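Local coordinates for protein 5-ketofructose reductase (Gluconobacter sp., PDB 7COL) that probably catalyses the NADPH-dependent reduction of 5-keto-fructose to fructose, using a two-domain fold related to that of shikimate dehydrogenase, at residues A[113-118]-A[249-254]; A[126-131]-A[152-157]; A[214-219]-A[239-244]; A[220-225]-A[233-238]. All blocks are in the same frame, centred on the assembly; numbering follows the deposited sequence.

Contact 1: residues A[113-118]-A[249-254]; sequences LASLKT and LGMLVN. With NDP (NADPH dihydro-nicotinamide-adenine-dinucleotide phosphate), chain C.
Asn-254 reaches from helix 248-264 onto the Ala-114/Ser-115 shoulder of helix 110-119, and with Ser-115 it carries the contact. Starting at the root, CB of Asn-254 rests 3.8 Å from CB of Ala-114. CG, turned anti to the carbonyl carbon (chi1 -75°), packs against the same methyl, and that torsion carries the amide across to the neighbouring turn. At the tip, ND2 of Asn-254 lies 2.7 Å from OG of Ser-115 and makes a weak hydrogen bond to Gly-111 O, one turn earlier on the opposing helix. Ser-115 OG sends a weak bond to that same carbonyl, so amide and hydroxyl gather round one acceptor. The hydroxyl oxygen also faces the other helix backbone, 3.6 Å from N of Met-251, and the methionine CG lies 3.7 Å from Ser-115 OG. With an alanine here, Gly-111 O would probably lose a weak donor and a gap would open beside the Ser-115 hydroxyl. The short helix segments cross at 115° with axes 8.8 Å apart, and Ala-114 and Ser-115 offer only small side chains at the crossing. Met-251 CB also comes within 3.8 Å of N7N of NADPH: the crossing borders the nicotinamide end of the cofactor site, with helix 248-264 packed on the Rossmann-type domain that carries helix 110-119, consistent with the shikimate dehydrogenase family.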
# COMPACT_ATOMS: atom_id res chain seq x y z
N LEU A 113 13.74 -17.27 -19.01
CA LEU A 113 14.94 -18.04 -18.72
C LEU A 113 14.72 -19.10 -17.63
O LEU A 113 15.19 -20.22 -17.77
CB LEU A 113 16.10 -17.11 -18.35
CG LEU A 113 17.50 -17.70 -18.22
CD1 LEU A 113 18.02 -18.22 -19.55
CD2 LEU A 113 18.44 -16.64 -17.65
N ALA A 114 14.02 -18.72 -16.56
CA ALA A 114 13.63 -19.66 -15.52
C ALA A 114 12.81 -20.82 -16.12
O ALA A 114 13.13 -21.99 -15.88
CB ALA A 114 12.87 -18.95 -14.39
N SER A 115 11.80 -20.49 -16.92
CA SER A 115 10.97 -21.47 -17.63
C SER A 115 11.82 -22.34 -18.54
O SER A 115 11.66 -23.57 -18.52
CB SER A 115 9.86 -20.79 -18.44
OG SER A 115 8.84 -20.27 -17.59
N LEU A 116 12.74 -21.73 -19.29
CA LEU A 116 13.64 -22.49 -20.18
C LEU A 116 14.42 -23.55 -19.39
O LEU A 116 14.40 -24.75 -19.74
CB LEU A 116 14.60 -21.56 -20.94
CG LEU A 116 15.55 -22.15 -22.00
CD1 LEU A 116 14.80 -22.75 -23.19
CD2 LEU A 116 16.51 -21.08 -22.47
N LYS A 117 15.06 -23.10 -18.32
CA LYS A 117 15.91 -23.95 -17.49
C LYS A 117 15.25 -25.20 -16.90
O LYS A 117 15.96 -26.14 -16.55
CB LYS A 117 16.57 -23.13 -16.38
CG LYS A 117 17.79 -22.36 -16.83
CD LYS A 117 18.45 -21.73 -15.62
CE LYS A 117 19.66 -20.91 -16.00
NZ LYS A 117 20.11 -20.21 -14.77
N THR A 118 13.92 -25.21 -16.78
CA THR A 118 13.19 -26.43 -16.36
C THR A 118 13.32 -27.56 -17.39
O THR A 118 13.27 -28.74 -17.03
CB THR A 118 11.69 -26.18 -16.08
OG1 THR A 118 11.02 -25.81 -17.28
CG2 THR A 118 11.49 -25.10 -14.99
N LEU A 249 2.36 -17.80 -19.63
CA LEU A 249 1.76 -17.75 -18.26
C LEU A 249 2.80 -18.19 -17.22
O LEU A 249 2.97 -17.52 -16.21
CB LEU A 249 0.46 -18.60 -18.15
CG LEU A 249 -0.44 -18.54 -16.90
CD1 LEU A 249 -1.89 -18.86 -17.25
CD2 LEU A 249 0.04 -19.47 -15.79
N GLY A 250 3.49 -19.31 -17.49
CA GLY A 250 4.58 -19.79 -16.62
C GLY A 250 5.70 -18.76 -16.49
O GLY A 250 6.27 -18.59 -15.40
N MET A 251 5.99 -18.05 -17.59
CA MET A 251 7.00 -16.98 -17.64
C MET A 251 6.66 -15.81 -16.74
O MET A 251 7.53 -15.26 -16.07
CB MET A 251 7.20 -16.51 -19.08
CG MET A 251 7.80 -17.59 -19.95
SD MET A 251 8.02 -17.00 -21.62
CE MET A 251 8.24 -18.53 -22.53
N LEU A 252 5.38 -15.43 -16.72
CA LEU A 252 4.90 -14.35 -15.84
C LEU A 252 4.99 -14.74 -14.37
O LEU A 252 5.40 -13.93 -13.54
CB LEU A 252 3.47 -13.97 -16.19
CG LEU A 252 3.04 -12.49 -16.25
CD1 LEU A 252 1.52 -12.43 -16.32
CD2 LEU A 252 3.56 -11.62 -15.11
N VAL A 253 4.61 -15.98 -14.06
CA VAL A 253 4.75 -16.53 -12.71
C VAL A 253 6.21 -16.45 -12.26
O VAL A 253 6.49 -16.04 -11.13
CB VAL A 253 4.22 -17.98 -12.61
CG1 VAL A 253 4.53 -18.60 -11.25
CG2 VAL A 253 2.73 -18.02 -12.86
N ASN A 254 7.13 -16.82 -13.15
CA ASN A 254 8.55 -16.81 -12.85
C ASN A 254 9.11 -15.41 -12.61
O ASN A 254 9.91 -15.23 -11.69
CB ASN A 254 9.36 -17.55 -13.92
CG ASN A 254 9.21 -19.06 -13.82
OD1 ASN A 254 8.97 -19.60 -12.74
ND2 ASN A 254 9.36 -19.74 -14.95
PA NDP C . 6.40 -4.52 -28.82
O1A NDP C . 5.25 -3.69 -29.35
O2A NDP C . 7.60 -3.83 -28.20
O5B NDP C . 6.94 -5.46 -30.02
C5B NDP C . 6.02 -6.19 -30.84
C4B NDP C . 6.80 -7.12 -31.76
O4B NDP C . 5.90 -8.05 -32.36
C3B NDP C . 7.46 -6.38 -32.91
O3B NDP C . 8.73 -6.98 -33.18
C2B NDP C . 6.54 -6.62 -34.08
O2B NDP C . 7.19 -6.54 -35.35
C1B NDP C . 6.01 -8.01 -33.79
N9A NDP C . 4.71 -8.27 -34.43
C8A NDP C . 3.50 -7.90 -33.95
N7A NDP C . 2.50 -8.28 -34.80
C5A NDP C . 3.09 -8.92 -35.83
C6A NDP C . 2.63 -9.59 -37.08
N6A NDP C . 1.31 -9.63 -37.37
N1A NDP C . 3.56 -10.13 -37.91
C2A NDP C . 4.88 -10.10 -37.63
N3A NDP C . 5.37 -9.51 -36.51
C4A NDP C . 4.54 -8.91 -35.59
O3 NDP C . 5.82 -5.63 -27.80
PN NDP C . 6.71 -6.29 -26.62
O1N NDP C . 6.74 -5.30 -25.46
O2N NDP C . 8.00 -6.79 -27.21
O5D NDP C . 5.83 -7.56 -26.12
C5D NDP C . 5.42 -8.60 -27.01
C4D NDP C . 4.48 -9.56 -26.27
O4D NDP C . 5.17 -10.23 -25.22
C3D NDP C . 3.29 -8.85 -25.63
O3D NDP C . 2.10 -9.51 -26.08
C2D NDP C . 3.48 -8.99 -24.12
O2D NDP C . 2.23 -9.24 -23.47
C1D NDP C . 4.44 -10.17 -23.99
N1N NDP C . 5.36 -10.17 -22.82
C2N NDP C . 5.30 -11.25 -22.01
C3N NDP C . 6.13 -11.39 -20.88
C7N NDP C . 6.01 -12.61 -19.99
O7N NDP C . 6.66 -12.69 -18.94
N7N NDP C . 5.19 -13.61 -20.35
C4N NDP C . 7.06 -10.36 -20.63
C5N NDP C . 7.12 -9.25 -21.48
C6N NDP C . 6.26 -9.18 -22.59
P2B NDP C . 7.58 -5.11 -35.99
O1X NDP C . 8.86 -4.75 -35.27
O2X NDP C . 7.78 -5.40 -37.47
O3X NDP C . 6.40 -4.22 -35.67

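Contact 2: residues A[126-131]-A[152-157]; sequences RVVILG and TIVNRD. With NDP (NADPH dihydro-nicotinamide-adenine-dinucleotide phosphate), chain C.
Gly-131 and Asn-155 meet at the cofactor end of the first beta-alpha-beta unit of a Rossmann-type domain, with CA of Gly-131 3.4 Å from OD1 of Asn-155. That same OD1 accepts a hydrogen bond from the adenosine ribose hydroxyl O3B of NADPH at 2.8 Å. On the other branch, Asn-155 ND2 donates to O1X of the 2'-phosphate, the group that distinguishes NADPH from NADH. Its second N-H runs almost straight (176°) to Asp-157 O, 2.9 Å from ND2; the acceptor lies in the amide plane and fixes the rotation of the amide. A leucine in its place would probably leave the ribose hydroxyl without its acceptor and the phosphate without this donor. One shell out, the parallel strands 126-130 and 150-155 hold both residues through four backbone bonds, beginning with Thr-152 N to Val-127 O and ending with Gly-131 N to Val-154 O at 2.7 Å. On one sheet face, Val-128 CG1 packs 3.7 Å from Val-154 CG2, beside Leu-130; Ile-129 and Ile-153 occupy the other, toward helices 134-145 and 158-171. Gly-131 O, buried without a polar partner, has CG2 of Ile-153 pressed against it at 3.3 Å.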
# COMPACT_ATOMS: atom_id res chain seq x y z
N ARG A 126 21.96 -22.60 -29.68
CA ARG A 126 21.62 -21.74 -30.80
C ARG A 126 20.12 -21.42 -30.72
O ARG A 126 19.30 -22.34 -30.58
CB ARG A 126 21.96 -22.42 -32.14
CG ARG A 126 23.37 -23.00 -32.21
CD ARG A 126 23.73 -23.43 -33.63
NE ARG A 126 23.61 -22.35 -34.62
CZ ARG A 126 24.59 -21.52 -34.97
NH1 ARG A 126 25.79 -21.60 -34.40
NH2 ARG A 126 24.39 -20.58 -35.88
N VAL A 127 19.79 -20.13 -30.80
CA VAL A 127 18.45 -19.64 -30.47
C VAL A 127 17.89 -18.76 -31.58
O VAL A 127 18.62 -17.95 -32.14
CB VAL A 127 18.42 -18.86 -29.12
CG1 VAL A 127 17.00 -18.55 -28.69
CG2 VAL A 127 19.12 -19.61 -28.01
N VAL A 128 16.60 -18.92 -31.89
CA VAL A 128 15.87 -17.99 -32.76
C VAL A 128 14.75 -17.32 -31.96
O VAL A 128 14.01 -17.98 -31.25
CB VAL A 128 15.34 -18.65 -34.06
CG1 VAL A 128 14.49 -17.68 -34.89
CG2 VAL A 128 16.49 -19.16 -34.93
N ILE A 129 14.67 -15.99 -32.08
CA ILE A 129 13.61 -15.19 -31.47
C ILE A 129 12.83 -14.53 -32.58
O ILE A 129 13.41 -13.88 -33.46
CB ILE A 129 14.16 -14.09 -30.52
CG1 ILE A 129 14.97 -14.70 -29.37
CG2 ILE A 129 13.02 -13.23 -29.99
CD1 ILE A 129 15.86 -13.69 -28.66
N LEU A 130 11.51 -14.72 -32.56
CA LEU A 130 10.63 -14.02 -33.48
C LEU A 130 10.18 -12.71 -32.84
O LEU A 130 9.59 -12.72 -31.76
CB LEU A 130 9.42 -14.91 -33.84
CG LEU A 130 9.70 -16.33 -34.36
CD1 LEU A 130 8.43 -17.17 -34.36
CD2 LEU A 130 10.38 -16.32 -35.74
N GLY A 131 10.49 -11.60 -33.50
CA GLY A 131 10.15 -10.27 -33.02
C GLY A 131 11.39 -9.51 -32.62
O GLY A 131 12.44 -10.12 -32.36
N THR A 152 19.59 -15.60 -33.14
CA THR A 152 19.03 -15.01 -34.35
C THR A 152 17.71 -14.30 -34.08
O THR A 152 16.78 -14.88 -33.53
CB THR A 152 18.92 -16.06 -35.47
OG1 THR A 152 20.22 -16.61 -35.71
CG2 THR A 152 18.40 -15.45 -36.75
N ILE A 153 17.63 -13.03 -34.48
CA ILE A 153 16.45 -12.19 -34.27
C ILE A 153 15.73 -12.04 -35.61
O ILE A 153 16.32 -11.54 -36.57
CB ILE A 153 16.80 -10.78 -33.70
CG1 ILE A 153 17.62 -10.87 -32.41
CG2 ILE A 153 15.54 -9.96 -33.43
CD1 ILE A 153 19.12 -10.74 -32.62
N VAL A 154 14.48 -12.49 -35.67
CA VAL A 154 13.71 -12.45 -36.91
C VAL A 154 12.57 -11.44 -36.76
O VAL A 154 11.77 -11.52 -35.83
CB VAL A 154 13.19 -13.85 -37.31
CG1 VAL A 154 12.58 -13.83 -38.71
CG2 VAL A 154 14.32 -14.88 -37.24
N ASN A 155 12.55 -10.47 -37.67
CA ASN A 155 11.57 -9.39 -37.61
C ASN A 155 11.14 -8.93 -38.98
O ASN A 155 11.93 -8.97 -39.94
CB ASN A 155 12.12 -8.21 -36.82
CG ASN A 155 11.02 -7.37 -36.20
OD1 ASN A 155 10.18 -7.87 -35.45
ND2 ASN A 155 11.04 -6.06 -36.48
N ARG A 156 9.88 -8.53 -39.07
CA ARG A 156 9.28 -7.94 -40.27
C ARG A 156 10.07 -6.69 -40.67
O ARG A 156 10.51 -6.57 -41.82
CB ARG A 156 7.80 -7.65 -40.00
CG ARG A 156 7.05 -6.79 -41.01
CD ARG A 156 6.09 -5.88 -40.26
NE ARG A 156 4.85 -6.55 -39.87
CZ ARG A 156 4.20 -6.36 -38.72
NH1 ARG A 156 4.65 -5.53 -37.79
NH2 ARG A 156 3.08 -7.02 -38.50
N ASP A 157 10.27 -5.78 -39.71
CA ASP A 157 11.17 -4.63 -39.86
C ASP A 157 12.60 -5.08 -39.51
O ASP A 157 12.99 -5.06 -38.34
CB ASP A 157 10.70 -3.47 -38.97
CG ASP A 157 11.60 -2.21 -39.07
OD1 ASP A 157 12.56 -2.15 -39.87
OD2 ASP A 157 11.32 -1.25 -38.32
PA NDP C . 6.40 -4.52 -28.82
O1A NDP C . 5.25 -3.69 -29.35
O2A NDP C . 7.60 -3.83 -28.20
O5B NDP C . 6.94 -5.46 -30.02
C5B NDP C . 6.02 -6.19 -30.84
C4B NDP C . 6.80 -7.12 -31.76
O4B NDP C . 5.90 -8.05 -32.36
C3B NDP C . 7.46 -6.38 -32.91
O3B NDP C . 8.73 -6.98 -33.18
C2B NDP C . 6.54 -6.62 -34.08
O2B NDP C . 7.19 -6.54 -35.35
C1B NDP C . 6.01 -8.01 -33.79
N9A NDP C . 4.71 -8.27 -34.43
C8A NDP C . 3.50 -7.90 -33.95
N7A NDP C . 2.50 -8.28 -34.80
C5A NDP C . 3.09 -8.92 -35.83
C6A NDP C . 2.63 -9.59 -37.08
N6A NDP C . 1.31 -9.63 -37.37
N1A NDP C . 3.56 -10.13 -37.91
C2A NDP C . 4.88 -10.10 -37.63
N3A NDP C . 5.37 -9.51 -36.51
C4A NDP C . 4.54 -8.91 -35.59
O3 NDP C . 5.82 -5.63 -27.80
PN NDP C . 6.71 -6.29 -26.62
O1N NDP C . 6.74 -5.30 -25.46
O2N NDP C . 8.00 -6.79 -27.21
O5D NDP C . 5.83 -7.56 -26.12
C5D NDP C . 5.42 -8.60 -27.01
C4D NDP C . 4.48 -9.56 -26.27
O4D NDP C . 5.17 -10.23 -25.22
C3D NDP C . 3.29 -8.85 -25.63
O3D NDP C . 2.10 -9.51 -26.08
C2D NDP C . 3.48 -8.99 -24.12
O2D NDP C . 2.23 -9.24 -23.47
C1D NDP C . 4.44 -10.17 -23.99
N1N NDP C . 5.36 -10.17 -22.82
C2N NDP C . 5.30 -11.25 -22.01
C3N NDP C . 6.13 -11.39 -20.88
C7N NDP C . 6.01 -12.61 -19.99
O7N NDP C . 6.66 -12.69 -18.94
N7N NDP C . 5.19 -13.61 -20.35
C4N NDP C . 7.06 -10.36 -20.63
C5N NDP C . 7.12 -9.25 -21.48
C6N NDP C . 6.26 -9.18 -22.59
P2B NDP C . 7.58 -5.11 -35.99
O1X NDP C . 8.86 -4.75 -35.27
O2X NDP C . 7.78 -5.40 -37.47
O3X NDP C . 6.40 -4.22 -35.67
O HOH W 1 20.72 -19.07 -33.72

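Contact 3: residues A[214-219]-A[239-244]; sequences GSLTKE and KALGCT
Lys-218 and Cys-243 bring their CA atoms to 4.7 Å where the loop before strand 221-224 runs past the end of helix 233-241, which finishes in a Schellman motif with Gly-242 at positive phi (106°). A water joins the two backbones, accepting from Thr-244 N and probably donating to Lys-218 O, 2.7 Å from each of these atoms. The side chains meet through carbon and sulfur. CD1 of Leu-216 touches CD1 of Leu-241 at 4.2 Å and, at nearly the same range, SG of Cys-243, so one methyl is shared by a leucine of the last helical turn and the thiol just beyond it. Thr-217 O also stands close, 3.3 Å from Cys-243 SG. Lys-218 lies alongside the chain, with CG 3.8 Å from Leu-241 O. Beyond CG the lysine bends twice, at chi3 and chi4, carrying NZ back over Gly-242, whose backbone angles already call for glycine and where a CB would also come close to NZ. Around this contact, Leu-216 and Cys-243 lean on Val-222 of strand 221-224, and the backbone of Thr-244 bonds to Val-222, starting the chain into strand 245-246, an outermost strand of the parallel sheet within this chain.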
# COMPACT_ATOMS: atom_id res chain seq x y z
N GLY A 214 6.97 -27.47 -40.05
CA GLY A 214 7.71 -28.66 -40.49
C GLY A 214 9.22 -28.54 -40.36
O GLY A 214 9.91 -29.56 -40.35
N SER A 215 9.73 -27.32 -40.27
CA SER A 215 11.16 -27.09 -40.05
C SER A 215 11.63 -27.46 -38.63
O SER A 215 12.81 -27.68 -38.43
CB SER A 215 11.56 -25.66 -40.44
OG SER A 215 11.08 -24.69 -39.51
N LEU A 216 10.72 -27.54 -37.66
CA LEU A 216 11.12 -27.88 -36.29
C LEU A 216 11.34 -29.38 -36.12
O LEU A 216 10.68 -30.19 -36.76
CB LEU A 216 10.08 -27.41 -35.25
CG LEU A 216 9.16 -26.20 -35.42
CD1 LEU A 216 8.22 -26.10 -34.22
CD2 LEU A 216 9.91 -24.89 -35.66
N THR A 217 12.27 -29.74 -35.24
CA THR A 217 12.51 -31.12 -34.84
C THR A 217 11.74 -31.37 -33.55
O THR A 217 11.42 -30.42 -32.82
CB THR A 217 14.02 -31.42 -34.63
OG1 THR A 217 14.46 -30.89 -33.36
CG2 THR A 217 14.87 -30.83 -35.75
N LYS A 218 11.46 -32.64 -33.27
CA LYS A 218 10.86 -33.06 -32.00
C LYS A 218 11.66 -32.54 -30.80
O LYS A 218 11.10 -32.34 -29.72
CB LYS A 218 10.77 -34.59 -31.91
CG LYS A 218 9.81 -35.23 -32.90
CD LYS A 218 10.04 -36.73 -32.98
CE LYS A 218 9.14 -37.49 -32.01
NZ LYS A 218 7.79 -37.76 -32.57
N GLU A 219 12.97 -32.33 -31.00
CA GLU A 219 13.90 -31.91 -29.95
C GLU A 219 14.00 -30.39 -29.78
O GLU A 219 14.54 -29.93 -28.78
CB GLU A 219 15.31 -32.52 -30.16
CG GLU A 219 15.38 -34.04 -30.29
CD GLU A 219 14.52 -34.78 -29.27
OE1 GLU A 219 14.82 -34.69 -28.06
OE2 GLU A 219 13.55 -35.45 -29.69
N LYS A 239 3.40 -28.58 -29.98
CA LYS A 239 3.10 -29.76 -29.15
C LYS A 239 2.57 -30.95 -29.97
O LYS A 239 2.96 -32.10 -29.71
CB LYS A 239 2.10 -29.42 -28.03
N ALA A 240 1.69 -30.67 -30.93
CA ALA A 240 1.15 -31.68 -31.88
C ALA A 240 2.24 -32.42 -32.65
O ALA A 240 2.08 -33.61 -32.94
CB ALA A 240 0.16 -31.04 -32.84
N LEU A 241 3.34 -31.72 -32.95
CA LEU A 241 4.53 -32.30 -33.59
C LEU A 241 5.40 -33.13 -32.63
O LEU A 241 6.24 -33.93 -33.07
CB LEU A 241 5.38 -31.18 -34.23
CG LEU A 241 4.76 -30.35 -35.37
CD1 LEU A 241 5.53 -29.05 -35.59
CD2 LEU A 241 4.64 -31.13 -36.67
N GLY A 242 5.19 -32.94 -31.33
CA GLY A 242 5.95 -33.63 -30.31
C GLY A 242 6.98 -32.78 -29.59
O GLY A 242 7.76 -33.30 -28.80
N CYS A 243 6.98 -31.47 -29.85
CA CYS A 243 7.95 -30.54 -29.24
C CYS A 243 7.61 -30.25 -27.78
O CYS A 243 6.43 -30.11 -27.41
CB CYS A 243 8.00 -29.20 -29.99
SG CYS A 243 8.48 -29.31 -31.73
N THR A 244 8.65 -30.16 -26.98
CA THR A 244 8.54 -29.62 -25.63
C THR A 244 8.28 -28.12 -25.75
O THR A 244 8.99 -27.42 -26.47
CB THR A 244 9.83 -29.93 -24.84
OG1 THR A 244 10.00 -31.35 -24.79
CG2 THR A 244 9.74 -29.39 -23.40
O HOH W 2 11.22 -30.49 -27.77

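Contact 4: residues A[220-225]-A[233-238]; sequences TVVADV and RFLKDA. With NDP (NADPH dihydro-nicotinamide-adenine-dinucleotide phosphate), chain C.
Strand 221-224 and helix 233-241 form the first half of the last beta-alpha-beta unit in the Rossmann-type sheet, joined here through Val-222 and Asp-224 on the strand and Phe-234, Leu-235 and Ala-238 on the helix. The short segments run nearly antiparallel (162°), with axes 8.6 Å apart. Val-222 CG1 is the hub: it lies 3.6 Å from CE2 of Phe-234, approaching the ring obliquely, and 3.8 Å from CB of Ala-238. On the same helix face, CD2 of Leu-235 comes within 3.5 Å of Val-222 O, while Leu-235 CG packs 3.7 Å from CB of Asp-224. The phenyl ring swings out with CG anti to the backbone N (chi1 -171°), which turns its edge to the strand's oxygens. Asp-224 OD2 is 3.5 Å from Phe-234 CD2, near the ring plane, with carboxylate and ring planes 75° apart; Ala-223 O meets the edge at CE2. The carboxylate is buried but well supplied: OD2 bonds to Thr-232 OG1, and OD1 to Asn-196 ND2 and Ile-226 N. Past the strand, Val-225 O accepts a hydrogen bond from the nicotinamide N7N of NADPH at 2.8 Å. The contact is thus apolar round Val-222, while next to it a buried carboxylate is satisfied by three bonds, and the slightly positive C-H edge of Phe-234 suits the two oxygens facing it.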
# COMPACT_ATOMS: atom_id res chain seq x y z
N THR A 220 13.50 -29.63 -30.76
CA THR A 220 13.45 -28.16 -30.69
C THR A 220 12.54 -27.73 -29.53
O THR A 220 11.38 -28.15 -29.46
CB THR A 220 12.91 -27.54 -31.99
OG1 THR A 220 13.54 -28.16 -33.12
CG2 THR A 220 13.16 -26.01 -32.03
N VAL A 221 13.08 -26.93 -28.61
CA VAL A 221 12.29 -26.35 -27.52
C VAL A 221 11.58 -25.11 -28.06
O VAL A 221 12.22 -24.20 -28.61
CB VAL A 221 13.14 -26.04 -26.26
CG1 VAL A 221 12.31 -25.31 -25.21
CG2 VAL A 221 13.70 -27.32 -25.66
N VAL A 222 10.25 -25.08 -27.93
CA VAL A 222 9.44 -24.02 -28.52
C VAL A 222 8.76 -23.25 -27.39
O VAL A 222 8.07 -23.84 -26.56
CB VAL A 222 8.44 -24.57 -29.57
CG1 VAL A 222 7.61 -23.45 -30.18
CG2 VAL A 222 9.18 -25.29 -30.68
N ALA A 223 8.97 -21.93 -27.36
CA ALA A 223 8.53 -21.07 -26.25
C ALA A 223 7.75 -19.87 -26.78
O ALA A 223 7.99 -19.40 -27.89
CB ALA A 223 9.73 -20.58 -25.44
N ASP A 224 6.83 -19.36 -25.96
CA ASP A 224 5.97 -18.29 -26.38
C ASP A 224 5.75 -17.33 -25.21
O ASP A 224 5.40 -17.76 -24.11
CB ASP A 224 4.64 -18.87 -26.86
CG ASP A 224 3.87 -17.91 -27.74
OD1 ASP A 224 3.91 -16.69 -27.48
OD2 ASP A 224 3.23 -18.38 -28.70
N VAL A 225 5.92 -16.04 -25.48
CA VAL A 225 5.81 -15.02 -24.45
C VAL A 225 4.38 -14.74 -24.02
O VAL A 225 4.15 -14.26 -22.90
CB VAL A 225 6.54 -13.70 -24.82
CG1 VAL A 225 8.03 -13.95 -24.94
CG2 VAL A 225 6.00 -13.07 -26.10
N ARG A 233 -1.94 -20.86 -30.61
CA ARG A 233 -1.93 -21.72 -31.81
C ARG A 233 -0.53 -22.28 -32.07
O ARG A 233 -0.37 -23.47 -32.33
CB ARG A 233 -2.46 -20.93 -33.03
CG ARG A 233 -2.63 -21.71 -34.35
CD ARG A 233 -3.61 -22.87 -34.26
NE ARG A 233 -4.88 -22.48 -33.61
CZ ARG A 233 -5.68 -23.31 -32.96
NH1 ARG A 233 -5.38 -24.60 -32.85
NH2 ARG A 233 -6.80 -22.84 -32.41
N PHE A 234 0.47 -21.39 -31.98
CA PHE A 234 1.90 -21.70 -32.10
C PHE A 234 2.33 -22.87 -31.21
O PHE A 234 2.90 -23.83 -31.72
CB PHE A 234 2.71 -20.44 -31.78
CG PHE A 234 4.18 -20.55 -32.05
CD1 PHE A 234 4.66 -20.92 -33.32
CD2 PHE A 234 5.10 -20.22 -31.05
CE1 PHE A 234 6.02 -20.99 -33.57
CE2 PHE A 234 6.46 -20.27 -31.29
CZ PHE A 234 6.93 -20.66 -32.55
N LEU A 235 2.01 -22.81 -29.91
CA LEU A 235 2.36 -23.89 -28.98
C LEU A 235 1.51 -25.15 -29.10
O LEU A 235 1.98 -26.25 -28.79
CB LEU A 235 2.34 -23.40 -27.52
CG LEU A 235 3.39 -22.39 -27.03
CD1 LEU A 235 3.29 -22.23 -25.52
CD2 LEU A 235 4.81 -22.77 -27.42
N LYS A 236 0.26 -24.99 -29.51
CA LYS A 236 -0.61 -26.14 -29.77
C LYS A 236 -0.09 -26.92 -30.99
O LYS A 236 0.00 -28.15 -30.96
CB LYS A 236 -2.07 -25.72 -29.95
CG LYS A 236 -2.71 -25.15 -28.68
CD LYS A 236 -4.24 -25.17 -28.70
CE LYS A 236 -4.86 -24.05 -29.52
NZ LYS A 236 -6.34 -24.08 -29.34
N ASP A 237 0.32 -26.19 -32.02
CA ASP A 237 0.91 -26.80 -33.22
C ASP A 237 2.26 -27.47 -32.96
O ASP A 237 2.47 -28.60 -33.38
CB ASP A 237 1.01 -25.80 -34.37
CG ASP A 237 -0.35 -25.45 -34.97
OD1 ASP A 237 -1.31 -26.24 -34.83
OD2 ASP A 237 -0.44 -24.38 -35.60
N ALA A 238 3.17 -26.78 -32.27
CA ALA A 238 4.45 -27.35 -31.84
C ALA A 238 4.30 -28.62 -30.97
O ALA A 238 5.00 -29.62 -31.21
CB ALA A 238 5.28 -26.30 -31.12
PA NDP C . 6.40 -4.52 -28.82
O1A NDP C . 5.25 -3.69 -29.35
O2A NDP C . 7.60 -3.83 -28.20
O5B NDP C . 6.94 -5.46 -30.02
C5B NDP C . 6.02 -6.19 -30.84
C4B NDP C . 6.80 -7.12 -31.76
O4B NDP C . 5.90 -8.05 -32.36
C3B NDP C . 7.46 -6.38 -32.91
O3B NDP C . 8.73 -6.98 -33.18
C2B NDP C . 6.54 -6.62 -34.08
O2B NDP C . 7.19 -6.54 -35.35
C1B NDP C . 6.01 -8.01 -33.79
N9A NDP C . 4.71 -8.27 -34.43
C8A NDP C . 3.50 -7.90 -33.95
N7A NDP C . 2.50 -8.28 -34.80
C5A NDP C . 3.09 -8.92 -35.83
C6A NDP C . 2.63 -9.59 -37.08
N6A NDP C . 1.31 -9.63 -37.37
N1A NDP C . 3.56 -10.13 -37.91
C2A NDP C . 4.88 -10.10 -37.63
N3A NDP C . 5.37 -9.51 -36.51
C4A NDP C . 4.54 -8.91 -35.59
O3 NDP C . 5.82 -5.63 -27.80
PN NDP C . 6.71 -6.29 -26.62
O1N NDP C . 6.74 -5.30 -25.46
O2N NDP C . 8.00 -6.79 -27.21
O5D NDP C . 5.83 -7.56 -26.12
C5D NDP C . 5.42 -8.60 -27.01
C4D NDP C . 4.48 -9.56 -26.27
O4D NDP C . 5.17 -10.23 -25.22
C3D NDP C . 3.29 -8.85 -25.63
O3D NDP C . 2.10 -9.51 -26.08
C2D NDP C . 3.48 -8.99 -24.12
O2D NDP C . 2.23 -9.24 -23.47
C1D NDP C . 4.44 -10.17 -23.99
N1N NDP C . 5.36 -10.17 -22.82
C2N NDP C . 5.30 -11.25 -22.01
C3N NDP C . 6.13 -11.39 -20.88
C7N NDP C . 6.01 -12.61 -19.99
O7N NDP C . 6.66 -12.69 -18.94
N7N NDP C . 5.19 -13.61 -20.35
C4N NDP C . 7.06 -10.36 -20.63
C5N NDP C . 7.12 -9.25 -21.48
C6N NDP C . 6.26 -9.18 -22.59
P2B NDP C . 7.58 -5.11 -35.99
O1X NDP C . 8.86 -4.75 -35.27
O2X NDP C . 7.78 -5.40 -37.47
O3X NDP C . 6.40 -4.22 -35.67

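Contacts 1, 2 and 4 each touch NADPH and together mark its length: contact 2 at the adenosine ribose and 2'-phosphate, contacts 1 and 4 at the nicotinamide, with centres of contacts 1 and 2 about 20 Å apart. Contacts 1 and 4 touch directly, Met-251 CE lying 3.3 Å from Asp-224 O and 3.9 Å from Ala-223 CB. Contacts 2 and 4 reach the same parallel sheet and meet where Leu-130 CD1 lies 4.2 Å from Phe-234 CZ. Contact 3 continues contact 4, centres about 9 Å apart, through probable hydrogen bonds from Val-222 N to Thr-244 O and from Cys-243 N to Ala-238 O, both 3.0 Å; its nearest atoms stay about 7 Å from contact 1.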